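Local atomic coordinates of Thiosulfate:glutathione sulfurtransferase (Saccharomyces cerevisiae, PDB entry 3D1P), a protein that transfers sulfane sulfur from thiosulfate to glutathione, giving S-sulfanylglutathione, a central intermediate of mitochondrial hydrogen sulfide metabolism. Residues G124-N127 and D128-H132; F96-S100 and G101-G105. All coordinates share one frame; numbering follows the deposited sequence. Where two conformers were deposited one is given.

Contact 1 (G124-N127 and D128-H132)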
loop_
_atom_site.group_PDB
_atom_site.type_symbol
_atom_site.label_atom_id
_atom_site.label_comp_id
_atom_site.label_asym_id
_atom_site.label_seq_id
_atom_site.Cartn_x
_atom_site.Cartn_y
_atom_site.Cartn_z
ATOM N N GLY A 124 -9.004 -0.612 -6.845
ATOM C CA GLY A 124 -10.191 -1.040 -6.163
ATOM C C GLY A 124 -10.064 -1.021 -4.652
ATOM O O GLY A 124 -11.051 -0.860 -3.929
ATOM N N SER A 125 -8.831 -1.196 -4.173
ATOM C CA SER A 125 -8.497 -0.975 -2.789
ATOM C C SER A 125 -9.236 -1.964 -1.875
ATOM O O SER A 125 -9.707 -3.005 -2.313
ATOM C CB SER A 125 -8.685 0.500 -2.429
ATOM O OG SER A 125 -7.680 1.308 -3.064
HETATM N N MSE A 126 -9.267 -1.668 -0.561
HETATM C CA MSE A 126 -9.837 -2.661 0.350
HETATM C C MSE A 126 -11.323 -2.856 0.150
HETATM O O MSE A 126 -11.850 -3.929 0.470
HETATM C CB MSE A 126 -9.475 -2.338 1.801
HETATM C CG MSE A 126 -8.015 -2.539 2.116
HETATM SE SE MSE A 126 -7.392 -4.362 1.894
HETATM C CE MSE A 126 -8.482 -5.171 3.259
ATOM N N ASN A 127 -12.042 -1.872 -0.415
ATOM C CA ASN A 127 -13.441 -2.105 -0.724
ATOM C C ASN A 127 -13.549 -3.229 -1.747
ATOM O O ASN A 127 -14.401 -4.111 -1.632
ATOM C CB ASN A 127 -14.112 -0.837 -1.276
ATOM C CG ASN A 127 -14.334 0.221 -0.236
ATOM O OD1 ASN A 127 -13.944 0.116 0.928
ATOM N ND2 ASN A 127 -14.961 1.333 -0.694
ATOM N N ASP A 128 -12.696 -3.184 -2.772
ATOM C CA ASP A 128 -12.664 -4.229 -3.778
ATOM C C ASP A 128 -12.265 -5.572 -3.170
ATOM O O ASP A 128 -12.876 -6.619 -3.451
ATOM C CB ASP A 128 -11.721 -3.805 -4.888
ATOM C CG ASP A 128 -11.574 -4.833 -6.000
ATOM O OD1 ASP A 128 -12.196 -4.632 -7.069
ATOM O OD2 ASP A 128 -10.815 -5.802 -5.796
ATOM N N TRP A 129 -11.252 -5.555 -2.317
ATOM C CA TRP A 129 -10.752 -6.778 -1.713
ATOM C C TRP A 129 -11.877 -7.478 -0.951
ATOM O O TRP A 129 -12.160 -8.672 -1.152
ATOM C CB TRP A 129 -9.573 -6.447 -0.800
ATOM C CG TRP A 129 -8.886 -7.643 -0.198
ATOM C CD1 TRP A 129 -8.955 -8.047 1.095
ATOM C CD2 TRP A 129 -7.936 -8.520 -0.851
ATOM N NE1 TRP A 129 -8.123 -9.127 1.302
ATOM C CE2 TRP A 129 -7.492 -9.434 0.124
ATOM C CE3 TRP A 129 -7.408 -8.607 -2.152
ATOM C CZ2 TRP A 129 -6.568 -10.449 -0.177
ATOM C CZ3 TRP A 129 -6.517 -9.608 -2.452
ATOM C CH2 TRP A 129 -6.104 -10.515 -1.455
ATOM N N VAL A 130 -12.543 -6.733 -0.067
ATOM C CA VAL A 130 -13.609 -7.304 0.740
ATOM C C VAL A 130 -14.822 -7.643 -0.128
ATOM O O VAL A 130 -15.480 -8.676 0.087
ATOM C CB VAL A 130 -13.959 -6.368 1.892
ATOM C CG1 VAL A 130 -15.233 -6.799 2.637
ATOM C CG2 VAL A 130 -12.773 -6.281 2.836
ATOM N N SER A 131 -15.165 -6.843 -1.124
ATOM C CA SER A 131 -16.282 -7.147 -2.002
ATOM C C SER A 131 -16.147 -8.520 -2.640
ATOM O O SER A 131 -17.146 -9.206 -2.859
ATOM C CB SER A 131 -16.400 -6.104 -3.129
ATOM O OG SER A 131 -16.898 -4.866 -2.648
ATOM N N HIS A 132 -14.918 -8.889 -2.996
ATOM C CA HIS A 132 -14.634 -10.145 -3.668
ATOM C C HIS A 132 -14.289 -11.267 -2.706
ATOM O O HIS A 132 -13.971 -12.367 -3.154
ATOM C CB HIS A 132 -13.494 -9.968 -4.671
ATOM C CG HIS A 132 -13.814 -9.083 -5.819
ATOM N ND1 HIS A 132 -13.603 -7.740 -5.798
ATOM C CD2 HIS A 132 -14.291 -9.347 -7.055
ATOM C CE1 HIS A 132 -13.962 -7.207 -6.948
ATOM N NE2 HIS A 132 -14.408 -8.156 -7.726
#

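Contact 2 (F96-S100 and G101-G105)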
loop_
_atom_site.group_PDB
_atom_site.type_symbol
_atom_site.label_atom_id
_atom_site.label_comp_id
_atom_site.label_asym_id
_atom_site.label_seq_id
_atom_site.Cartn_x
_atom_site.Cartn_y
_atom_site.Cartn_z
ATOM N N PHE A 96 0.046 0.692 -3.827
ATOM C CA PHE A 96 -0.688 1.575 -2.950
ATOM C C PHE A 96 -2.195 1.384 -3.063
ATOM O O PHE A 96 -2.743 1.243 -4.168
ATOM C CB PHE A 96 -0.407 3.028 -3.334
ATOM C CG PHE A 96 0.974 3.451 -2.996
ATOM C CD1 PHE A 96 1.257 4.059 -1.777
ATOM C CD2 PHE A 96 2.028 3.205 -3.874
ATOM C CE1 PHE A 96 2.558 4.425 -1.472
ATOM C CE2 PHE A 96 3.333 3.557 -3.543
ATOM C CZ PHE A 96 3.577 4.137 -2.334
ATOM N N TYR A 97 -2.878 1.463 -1.921
ATOM C CA TYR A 97 -4.348 1.391 -1.899
ATOM C C TYR A 97 -4.840 1.928 -0.558
ATOM O O TYR A 97 -4.098 2.043 0.414
ATOM C CB TYR A 97 -4.839 -0.041 -2.132
ATOM C CG TYR A 97 -4.248 -1.058 -1.199
ATOM C CD1 TYR A 97 -4.875 -1.373 0.003
ATOM C CD2 TYR A 97 -3.068 -1.724 -1.488
ATOM C CE1 TYR A 97 -4.352 -2.294 0.863
ATOM C CE2 TYR A 97 -2.510 -2.642 -0.629
ATOM C CZ TYR A 97 -3.157 -2.954 0.556
ATOM O OH TYR A 97 -2.611 -3.886 1.388
ATOM N N CYS A 98 -6.144 2.184 -0.530
ATOM C CA CYS A 98 -6.824 2.607 0.697
ATOM C C CYS A 98 -8.125 1.790 0.826
ATOM O O CYS A 98 -8.070 0.568 0.851
ATOM C CB CYS A 98 -6.974 4.149 0.769
ATOM S SG CYS A 98 -7.873 4.880 -0.605
ATOM N N ALA A 99 -9.271 2.493 0.941
ATOM C CA ALA A 99 -10.597 1.855 0.984
ATOM C C ALA A 99 -11.220 1.929 -0.413
ATOM O O ALA A 99 -11.448 0.896 -1.028
ATOM C CB ALA A 99 -11.476 2.500 2.033
ATOM N N SER A 100 -11.463 3.147 -0.915
ATOM C CA SER A 100 -12.056 3.307 -2.220
ATOM C C SER A 100 -11.084 3.753 -3.313
ATOM O O SER A 100 -11.462 3.782 -4.482
ATOM C CB SER A 100 -13.259 4.256 -2.201
ATOM O OG SER A 100 -12.939 5.502 -1.736
ATOM N N GLY A 101 -9.838 4.086 -2.963
ATOM C CA GLY A 101 -8.778 4.367 -3.901
ATOM C C GLY A 101 -8.190 5.762 -3.883
ATOM O O GLY A 101 -7.070 5.938 -4.338
ATOM N N LYS A 102 -8.912 6.778 -3.424
ATOM C CA LYS A 102 -8.407 8.158 -3.588
ATOM C C LYS A 102 -7.116 8.379 -2.820
ATOM O O LYS A 102 -6.143 8.955 -3.336
ATOM C CB LYS A 102 -9.430 9.184 -3.174
ATOM C CG LYS A 102 -8.940 10.618 -3.387
ATOM C CD LYS A 102 -10.009 11.647 -3.190
ATOM C CE LYS A 102 -9.462 13.062 -3.072
ATOM N NZ LYS A 102 -10.514 14.071 -3.205
ATOM N N ARG A 103 -7.115 7.998 -1.531
ATOM C CA ARG A 103 -5.933 8.204 -0.727
ATOM C C ARG A 103 -4.766 7.372 -1.242
ATOM O O ARG A 103 -3.619 7.828 -1.220
ATOM C CB ARG A 103 -6.213 7.884 0.733
ATOM C CG ARG A 103 -7.244 8.823 1.361
ATOM C CD ARG A 103 -7.677 8.320 2.711
ATOM N NE ARG A 103 -8.516 7.144 2.609
ATOM C CZ ARG A 103 -8.924 6.384 3.612
ATOM N NH1 ARG A 103 -8.392 6.531 4.817
ATOM N NH2 ARG A 103 -9.844 5.448 3.425
ATOM N N GLY A 104 -5.032 6.134 -1.669
ATOM C CA GLY A 104 -3.984 5.331 -2.284
ATOM C C GLY A 104 -3.325 6.044 -3.469
ATOM O O GLY A 104 -2.112 6.043 -3.606
ATOM N N GLY A 105 -4.138 6.652 -4.309
ATOM C CA GLY A 105 -3.610 7.360 -5.449
ATOM C C GLY A 105 -2.761 8.553 -5.040
ATOM O O GLY A 105 -1.707 8.831 -5.642
HETATM O O HOH W 1 -10.770 5.550 0.659
HETATM O O HOH W 2 -11.757 6.855 -3.707
#

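Contact 1 (G124-N127 and D128-H132)
Ser131 N donates to the carbonyl oxygen of Asn127 at 2.9 Å, a turn earlier in the short C-terminal helix 125-131 of this rhodanese domain. In the conformer given, Ser131 OG also donates to Asn127 O, at 2.8 Å and from the opposite face of the carbonyl plane. The side chain folds back this way because OG lies beside its own backbone N, anti to the carbonyl carbon (chi1 -73°). At the helix end His132 repeats the scheme: its ND1 gives a nearly straight bond to Asp128 O, 2.7 Å long and close to the plane of the ring, while its backbone N reaches the same oxygen from the other face. Ordinary i to i+4 bonds join the turns, among them Val130 N to Met126 O. Asp128 CB packs on the carbonyl of Gly124, and its OD2 is hydrogen-bonded to Tyr122 OH. On the buried flank, the selenomethionine Met126, in the conformer given, runs alongside Trp129 in a Met-aromatic contact. Its chain, bent at chi2 and chi3, sets SE obliquely 4.6 Å from the centroid of the five-membered ring of Trp129. Beyond it, Met126 CE touches Trp129 CD1 at 3.6 Å.

Contact 2 (F96-S100 and G101-G105)
A local turn contact joins the C-terminal end of strand 93-97 to the start of helix 102-112, with Cys98 SG set against the backbone of residues 101-104. Cys98 SG accepts a hydrogen bond from Gly104 N at 3.3 Å, with an N-H...S angle of 161°, and lies 3.2 Å from Gly101 N. With chi1 at 58°, SG stands between its own backbone N and carbonyl carbon, which turns it to the first turn of the helix. This is the active-site loop of the rhodanese fold, cradling the cysteine that carries the persulfide intermediate. An alanine at Cys98 would remove the sulfur that carries the persulfide and is likely to leave Gly104 N without its acceptor. Cys98 CB lies over one face of the Arg103 guanidinium, whereas Ala99 CB meets its edge, 3.6 Å from Arg103 NH2. Water 1 accepts from Arg103 NH2 at 2.9 Å and from Ser100 N; Glu51 takes NH1 in a salt bridge. Gly104 packs so tightly on the strand that a CB would clash with Tyr97 CA, and Phe96 CB rests 3.5 Å from Gly104 O.

Overall arrangement
Contacts 1 and 2 follow one another along the chain, 96-105 first and 124-132 later, with their centres about 11 Å apart. Contact 2 opens the beta-alpha-beta unit formed by strand 93-97, helix 102-112 and strand 119-121, in the five-stranded parallel sheet; contact 1 occupies the helix 125-131 that follows the last of these strands. The two meet directly: Met126 N and Asn127 N probably hydrogen-bond to Cys98 O and Ala99 O, 2.9 Å each, and Ser125 OG hydrogen-bonds to Cys98 N as well as to Tyr122 O. The case illustrates how a later helix's first turn can be hydrogen-bonded to the backbone of an active-site loop while the catalytic sulfur, Cys98 SG, meets the start of helix 102-112.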